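Local coordinates for protein 47 KDA membrane antigen (Treponema pallidum, PDB 1O75) that binds penicillin and has zinc-dependent carboxypeptidase activity on synthetic depsipeptides, and may thereby limit cross-linking of the spirochaete's peptidoglycan, at residues T397-F402 with S407-V412; I298-G301 with G307-P310; D261-G264 with S268-N271. The protein carries 2 engineered substitutions. One frame throughout, in Å; residues are numbered along the deposited sequence.

Interaction 1 (T397-F402 with S407-V412); sequences TVEVRF and SVRAKV
Glu399 and Arg409 face each other as a non-hydrogen-bonded pair of an antiparallel beta hairpin, and their side chains illustrate how such a position can carry a salt bridge. The glutamate rises with CG anti to its backbone N (chi1 176°) and runs on extended; the arginine starts between its backbone N and carbonyl carbon and bends at chi3, which turns the edge of the guanidinium to the carboxylate. The two planes are 38° apart. Glu399 OE1 meets that edge at Arg409 NH2 in a nearly straight line, though the modelled 2.5 Å is so short that the exact length is doubtful; Arg409 NE adds a weak second bond to the same oxygen. The other oxygen, Glu399 OE2, is met from above the carboxylate plane by Arg401 NH1 at 2.9 Å. Along the same sheet face Thr397 and Lys411 lie side by side, with Lys411 NZ donating to Thr397 OG1 at 3.3 Å; the stronger partner of that amine is Asp368 of the second subunit.

On the other face the contacts are apolar. Val408 CG2 touches the edge of the Phe402 ring, 3.7 Å from CE1, and Val400 CG1 lies over one face of that ring. Val398 CG2 meets Val412 CG2 at 3.9 Å, beside Ile341. Four backbone hydrogen bonds link the strands, among them Val400 N to Val408 O at 2.6 Å. Strand 408-412 is the edge of a four-stranded antiparallel sheet; there Glu399 serves Arg409 and probably shares with Asp364 and Asp376 the balancing of Arg401.

Interaction 2 (I298-G301 with G307-P310); sequences INYG and GSGP
Tyr300 and Ser308 bring two irregular pieces of chain to a CA-CA distance of 5.4 Å, with no direct hydrogen bond across and the backbone of Gly309 and Pro310 running past the tyrosine ring. The principle illustrated is that an aromatic ring can pack face-on against main chain. Gly309 is almost fully extended, and its CA sits over the face of the Tyr300 ring, 3.5 Å from the centroid and 15° off the normal, a CH-pi contact. The following carbonyl carbon and Pro310 N continue over that same face, Gly309 C lying 3.4 Å from Tyr300 CE2. At the phenol end Pro310 crosses obliquely, its CD 3.8 Å from Tyr300 CE1. Ser308 comes to the ring's edge instead: OG lies near the ring plane, 3.3 Å from Tyr300 CD2. Its chi1 of 63° places OG between the backbone N and carbonyl carbon, and there the hydroxyl is hydrogen-bonded to Phe305 O. Ile298 CD1 approaches the same hydroxyl from the strand end.

Polar main-chain groups are joined through one water, which donates to Tyr300 O at 2.8 Å and also to Ser308 O, and accepts from Gly307 N. Before the ring, Asn299 OD1 takes the N-H of Gly301 in an Asx turn, while Asn299 ND2 binds Gly226 O.

The contact runs from the end of strand 293-298, at Ile298, through the connection to strand 311-319; the two strands lie in different four-stranded antiparallel sheets. Tyr313 of the second strand and Phe331 of strand 325-331 pack against Ile298 and Tyr300, and a bound xenon lies about 4 Å from the side chain of Ile298.

Interaction 3 (D261-G264 with S268-N271); sequences DYYG and SYTN
Tyr263 and Tyr269 are brought together with CG of both beside the backbone N, anti to the carbonyl carbon (chi1 -75° and -74°), and with Tyr269 in a left-handed backbone conformation. The two side chains then cross at about a right angle. Their rings are oblique, planes 47° apart and centroids separated by 5.1 Å. Tyr269 CD2 lies over one face of the Tyr263 ring toward its rim, 3.6 Å from Tyr263 CD1. Main chain of the second segment follows the CD2-CE2 part of the Tyr263 ring, with Thr270 C and Asn271 N at the ring edge: Tyr269 O stands 3.4 Å from Tyr263 CE2, and Asn271 C comes to 3.5 Å from Tyr263 CD2. As an example of loop closure without direct hydrogen bonds, the contact adds one water, which donates to Tyr263 O at 2.9 Å and to Asn271 O at 2.8 Å.

The turn follows strand 255-262 and leads to strand 274-276, its sheet neighbour. Asp266 receives the backbone N-H groups of Thr270 and Asn271. Tyr269 OH is hydrogen-bonded to Tyr313 O, and both tyrosines touch Arg314, so the loop packs back onto strand 311-319, which pairs with strand 255-262 from the other side.

Going from the N terminus, interaction 3 comes first, closing the short loop between strands 255-262 and 274-276. Interaction 2 follows, closing the connection from strand 293-298 to strand 311-319, and so joins two different antiparallel beta-sheets. Interaction 1 comes last, closing the hairpin at the edge of a separate C-terminal beta-sheet. The three are in series; none nests in or crosses another. Interactions 2 and 3 nevertheless touch in space, their centres 14 Å apart, through a probable hydrogen bond from Tyr262 OH to Pro310 O. Interaction 1 remains apart, its nearest atoms about 10 Å from interaction 2 and about 16 Å from interaction 3.

Interaction 1 (T397-F402 with S407-V412)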
loop_
_atom_site.group_PDB
_atom_site.type_symbol
_atom_site.label_atom_id
_atom_site.label_comp_id
_atom_site.label_asym_id
_atom_site.label_seq_id
_atom_site.Cartn_x
_atom_site.Cartn_y
_atom_site.Cartn_z
ATOM N N THR B 397 -18.475 7.015 -4.413
ATOM C CA THR B 397 -17.686 8.195 -4.104
ATOM C C THR B 397 -17.101 8.608 -5.445
ATOM O O THR B 397 -16.624 7.754 -6.207
ATOM C CB THR B 397 -16.528 7.881 -3.131
ATOM O OG1 THR B 397 -17.063 7.485 -1.861
ATOM C CG2 THR B 397 -15.636 9.111 -2.938
ATOM N N VAL B 398 -17.178 9.902 -5.743
ATOM C CA VAL B 398 -16.635 10.449 -6.982
ATOM C C VAL B 398 -15.631 11.532 -6.622
ATOM O O VAL B 398 -15.988 12.551 -6.018
ATOM C CB VAL B 398 -17.716 11.110 -7.871
ATOM C CG1 VAL B 398 -17.088 11.585 -9.185
ATOM C CG2 VAL B 398 -18.840 10.133 -8.147
ATOM N N GLU B 399 -14.372 11.308 -6.976
ATOM C CA GLU B 399 -13.355 12.302 -6.696
ATOM C C GLU B 399 -13.054 13.034 -7.992
ATOM O O GLU B 399 -12.843 12.412 -9.034
ATOM C CB GLU B 399 -12.074 11.660 -6.154
ATOM C CG GLU B 399 -10.965 12.687 -5.940
ATOM C CD GLU B 399 -9.742 12.120 -5.256
ATOM O OE1 GLU B 399 -9.880 11.610 -4.128
ATOM O OE2 GLU B 399 -8.644 12.192 -5.844
ATOM N N VAL B 400 -13.054 14.356 -7.927
ATOM C CA VAL B 400 -12.767 15.163 -9.100
ATOM C C VAL B 400 -11.486 15.940 -8.880
ATOM O O VAL B 400 -11.376 16.707 -7.929
ATOM C CB VAL B 400 -13.897 16.167 -9.389
ATOM C CG1 VAL B 400 -13.524 17.045 -10.578
ATOM C CG2 VAL B 400 -15.189 15.412 -9.667
ATOM N N ARG B 401 -10.509 15.715 -9.748
ATOM C CA ARG B 401 -9.247 16.430 -9.666
ATOM C C ARG B 401 -9.252 17.549 -10.704
ATOM O O ARG B 401 -9.436 17.300 -11.897
ATOM C CB ARG B 401 -8.073 15.482 -9.928
ATOM C CG ARG B 401 -7.765 14.558 -8.757
ATOM C CD ARG B 401 -6.538 13.714 -9.032
ATOM N NE ARG B 401 -6.799 12.668 -10.015
ATOM C CZ ARG B 401 -7.449 11.535 -9.757
ATOM N NH1 ARG B 401 -7.910 11.287 -8.537
ATOM N NH2 ARG B 401 -7.645 10.652 -10.729
ATOM N N PHE B 402 -9.080 18.783 -10.243
ATOM C CA PHE B 402 -9.040 19.921 -11.155
ATOM C C PHE B 402 -7.587 20.270 -11.445
ATOM O O PHE B 402 -6.667 19.808 -10.765
ATOM C CB PHE B 402 -9.727 21.142 -10.548
ATOM C CG PHE B 402 -11.103 20.868 -10.023
ATOM C CD1 PHE B 402 -11.304 20.593 -8.674
ATOM C CD2 PHE B 402 -12.206 20.910 -10.873
ATOM C CE1 PHE B 402 -12.583 20.368 -8.173
ATOM C CE2 PHE B 402 -13.493 20.684 -10.385
ATOM C CZ PHE B 402 -13.683 20.415 -9.032
ATOM N N SER B 407 -8.475 18.833 -5.184
ATOM C CA SER B 407 -9.483 17.875 -5.599
ATOM C C SER B 407 -10.734 17.956 -4.725
ATOM O O SER B 407 -10.708 18.492 -3.616
ATOM C CB SER B 407 -8.902 16.465 -5.555
ATOM O OG SER B 407 -8.375 16.201 -4.273
ATOM N N VAL B 408 -11.833 17.422 -5.242
ATOM C CA VAL B 408 -13.093 17.413 -4.519
ATOM C C VAL B 408 -13.709 16.029 -4.612
ATOM O O VAL B 408 -13.630 15.380 -5.651
ATOM C CB VAL B 408 -14.083 18.430 -5.124
ATOM C CG1 VAL B 408 -15.491 18.141 -4.645
ATOM C CG2 VAL B 408 -13.686 19.838 -4.719
ATOM N N ARG B 409 -14.290 15.550 -3.520
ATOM C CA ARG B 409 -14.950 14.259 -3.584
ATOM C C ARG B 409 -16.360 14.373 -3.028
ATOM O O ARG B 409 -16.607 15.086 -2.051
ATOM C CB ARG B 409 -14.151 13.165 -2.867
ATOM C CG ARG B 409 -13.759 13.436 -1.446
ATOM C CD ARG B 409 -13.120 12.177 -0.859
ATOM N NE ARG B 409 -11.991 11.689 -1.652
ATOM C CZ ARG B 409 -11.364 10.539 -1.421
ATOM N NH1 ARG B 409 -11.756 9.751 -0.426
ATOM N NH2 ARG B 409 -10.342 10.171 -2.177
ATOM N N ALA B 410 -17.289 13.689 -3.683
ATOM C CA ALA B 410 -18.684 13.727 -3.282
ATOM C C ALA B 410 -19.347 12.351 -3.307
ATOM O O ALA B 410 -18.858 11.415 -3.942
ATOM C CB ALA B 410 -19.443 14.684 -4.193
ATOM N N LYS B 411 -20.467 12.246 -2.601
ATOM C CA LYS B 411 -21.233 11.012 -2.536
ATOM C C LYS B 411 -22.345 11.092 -3.569
ATOM O O LYS B 411 -23.128 12.040 -3.579
ATOM C CB LYS B 411 -21.845 10.845 -1.153
ATOM C CG LYS B 411 -20.833 10.818 -0.033
ATOM C CD LYS B 411 -19.992 9.564 -0.079
ATOM C CE LYS B 411 -19.055 9.515 1.110
ATOM N NZ LYS B 411 -18.238 8.271 1.101
ATOM N N VAL B 412 -22.405 10.097 -4.444
ATOM C CA VAL B 412 -23.424 10.051 -5.483
ATOM C C VAL B 412 -24.110 8.685 -5.468
ATOM O O VAL B 412 -23.450 7.654 -5.340
ATOM C CB VAL B 412 -22.800 10.294 -6.885
ATOM C CG1 VAL B 412 -23.858 10.170 -7.967
ATOM C CG2 VAL B 412 -22.158 11.670 -6.932
#

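Interaction 2 (I298-G301 with G307-P310)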
loop_
_atom_site.group_PDB
_atom_site.type_symbol
_atom_site.label_atom_id
_atom_site.label_comp_id
_atom_site.label_asym_id
_atom_site.label_seq_id
_atom_site.Cartn_x
_atom_site.Cartn_y
_atom_site.Cartn_z
ATOM N N ILE B 298 -1.146 19.475 6.394
ATOM C CA ILE B 298 -1.386 20.741 7.053
ATOM C C ILE B 298 -2.877 21.040 7.063
ATOM O O ILE B 298 -3.609 20.616 6.173
ATOM C CB ILE B 298 -0.623 21.884 6.327
ATOM C CG1 ILE B 298 -0.664 23.167 7.160
ATOM C CG2 ILE B 298 -1.236 22.137 4.922
ATOM C CD1 ILE B 298 0.173 24.301 6.540
ATOM N N ASN B 299 -3.329 21.707 8.110
ATOM C CA ASN B 299 -4.724 22.143 8.174
ATOM C C ASN B 299 -4.592 23.631 8.443
ATOM O O ASN B 299 -4.118 24.025 9.497
ATOM C CB ASN B 299 -5.502 21.486 9.313
ATOM C CG ASN B 299 -6.953 21.927 9.330
ATOM O OD1 ASN B 299 -7.246 23.101 9.567
ATOM N ND2 ASN B 299 -7.870 20.992 9.069
ATOM N N TYR B 300 -5.012 24.452 7.487
ATOM C CA TYR B 300 -4.854 25.901 7.624
ATOM C C TYR B 300 -5.509 26.487 8.862
ATOM O O TYR B 300 -5.161 27.578 9.297
ATOM C CB TYR B 300 -5.387 26.592 6.365
ATOM C CG TYR B 300 -4.772 26.039 5.093
ATOM C CD1 TYR B 300 -5.572 25.714 3.992
ATOM C CD2 TYR B 300 -3.380 25.842 4.990
ATOM C CE1 TYR B 300 -5.013 25.205 2.819
ATOM C CE2 TYR B 300 -2.809 25.340 3.820
ATOM C CZ TYR B 300 -3.632 25.025 2.738
ATOM O OH TYR B 300 -3.077 24.541 1.576
ATOM N N GLY B 301 -6.451 25.748 9.445
ATOM C CA GLY B 301 -7.143 26.256 10.620
ATOM C C GLY B 301 -6.527 25.942 11.967
ATOM O O GLY B 301 -7.045 26.390 12.984
ATOM N N GLY B 307 -2.414 31.645 9.670
ATOM C CA GLY B 307 -1.961 32.489 8.579
ATOM C C GLY B 307 -1.547 31.715 7.344
ATOM O O GLY B 307 -1.269 32.304 6.297
ATOM N N SER B 308 -1.507 30.390 7.452
ATOM C CA SER B 308 -1.097 29.574 6.323
ATOM C C SER B 308 -2.270 29.476 5.388
ATOM O O SER B 308 -3.375 29.812 5.757
ATOM C CB SER B 308 -0.731 28.171 6.797
ATOM O OG SER B 308 -1.881 27.559 7.352
ATOM N N GLY B 309 -2.034 28.996 4.179
ATOM C CA GLY B 309 -3.114 28.831 3.231
ATOM C C GLY B 309 -2.547 28.195 1.990
ATOM O O GLY B 309 -1.374 27.824 1.979
ATOM N N PRO B 310 -3.341 28.047 0.927
ATOM C CA PRO B 310 -2.839 27.444 -0.303
ATOM C C PRO B 310 -1.605 28.217 -0.811
ATOM O O PRO B 310 -1.436 29.400 -0.513
ATOM C CB PRO B 310 -4.024 27.574 -1.265
ATOM C CG PRO B 310 -5.225 27.548 -0.338
ATOM C CD PRO B 310 -4.757 28.445 0.792
HETATM O O HOH W 1 -4.705 30.094 8.179
#

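Interaction 3 (D261-G264 with S268-N271)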
loop_
_atom_site.group_PDB
_atom_site.type_symbol
_atom_site.label_atom_id
_atom_site.label_comp_id
_atom_site.label_asym_id
_atom_site.label_seq_id
_atom_site.Cartn_x
_atom_site.Cartn_y
_atom_site.Cartn_z
ATOM N N ASP B 261 8.078 25.885 5.554
ATOM C CA ASP B 261 8.348 27.296 5.228
ATOM C C ASP B 261 7.318 27.607 4.125
ATOM O O ASP B 261 7.214 26.875 3.135
ATOM C CB ASP B 261 9.764 27.527 4.694
ATOM C CG ASP B 261 10.814 27.438 5.770
ATOM O OD1 ASP B 261 10.566 27.894 6.903
ATOM O OD2 ASP B 261 11.897 26.931 5.481
ATOM N N TYR B 262 6.577 28.695 4.312
ATOM C CA TYR B 262 5.497 29.098 3.404
ATOM C C TYR B 262 5.857 30.344 2.590
ATOM O O TYR B 262 6.195 31.389 3.159
ATOM C CB TYR B 262 4.250 29.372 4.247
ATOM C CG TYR B 262 3.012 29.787 3.489
ATOM C CD1 TYR B 262 2.643 29.144 2.316
ATOM C CD2 TYR B 262 2.160 30.785 3.997
ATOM C CE1 TYR B 262 1.449 29.469 1.659
ATOM C CE2 TYR B 262 0.965 31.120 3.351
ATOM C CZ TYR B 262 0.621 30.458 2.186
ATOM O OH TYR B 262 -0.549 30.773 1.523
ATOM N N TYR B 263 5.752 30.217 1.271
ATOM C CA TYR B 263 6.080 31.304 0.358
ATOM C C TYR B 263 4.859 31.947 -0.291
ATOM O O TYR B 263 4.978 32.678 -1.291
ATOM C CB TYR B 263 7.058 30.786 -0.704
ATOM C CG TYR B 263 8.471 30.616 -0.157
ATOM C CD1 TYR B 263 8.825 29.508 0.625
ATOM C CD2 TYR B 263 9.437 31.604 -0.363
ATOM C CE1 TYR B 263 10.126 29.398 1.198
ATOM C CE2 TYR B 263 10.727 31.509 0.200
ATOM C CZ TYR B 263 11.064 30.415 0.982
ATOM O OH TYR B 263 12.315 30.387 1.604
ATOM N N GLY B 264 3.686 31.707 0.294
ATOM C CA GLY B 264 2.470 32.283 -0.258
ATOM C C GLY B 264 2.294 31.923 -1.719
ATOM O O GLY B 264 2.449 30.759 -2.107
ATOM N N SER B 268 8.491 31.482 -7.178
ATOM C CA SER B 268 9.952 31.515 -7.288
ATOM C C SER B 268 10.664 31.211 -5.968
ATOM O O SER B 268 11.882 31.170 -5.933
ATOM C CB SER B 268 10.429 32.883 -7.806
ATOM O OG SER B 268 10.296 33.893 -6.808
ATOM N N TYR B 269 9.914 31.008 -4.886
ATOM C CA TYR B 269 10.519 30.734 -3.581
ATOM C C TYR B 269 11.554 31.803 -3.160
ATOM O O TYR B 269 12.654 31.507 -2.656
ATOM C CB TYR B 269 11.151 29.328 -3.558
ATOM C CG TYR B 269 10.115 28.211 -3.482
ATOM C CD1 TYR B 269 9.440 27.778 -4.624
ATOM C CD2 TYR B 269 9.785 27.615 -2.253
ATOM C CE1 TYR B 269 8.454 26.761 -4.555
ATOM C CE2 TYR B 269 8.806 26.613 -2.166
ATOM C CZ TYR B 269 8.148 26.187 -3.329
ATOM O OH TYR B 269 7.227 25.156 -3.271
ATOM N N THR B 270 11.172 33.054 -3.348
ATOM C CA THR B 270 12.030 34.157 -2.997
ATOM C C THR B 270 11.582 34.895 -1.741
ATOM O O THR B 270 12.398 35.257 -0.907
ATOM C CB THR B 270 12.115 35.147 -4.189
ATOM O OG1 THR B 270 12.701 34.464 -5.310
ATOM C CG2 THR B 270 12.980 36.370 -3.818
ATOM N N ASN B 271 10.282 35.096 -1.591
ATOM C CA ASN B 271 9.762 35.837 -0.450
ATOM C C ASN B 271 9.102 34.963 0.631
ATOM O O ASN B 271 7.905 34.668 0.566
ATOM C CB ASN B 271 8.779 36.878 -0.969
ATOM C CG ASN B 271 9.413 37.788 -2.038
ATOM O OD1 ASN B 271 9.228 37.598 -3.244
ATOM N ND2 ASN B 271 10.185 38.738 -1.591
HETATM O O HOH W 2 5.563 35.500 -0.707
#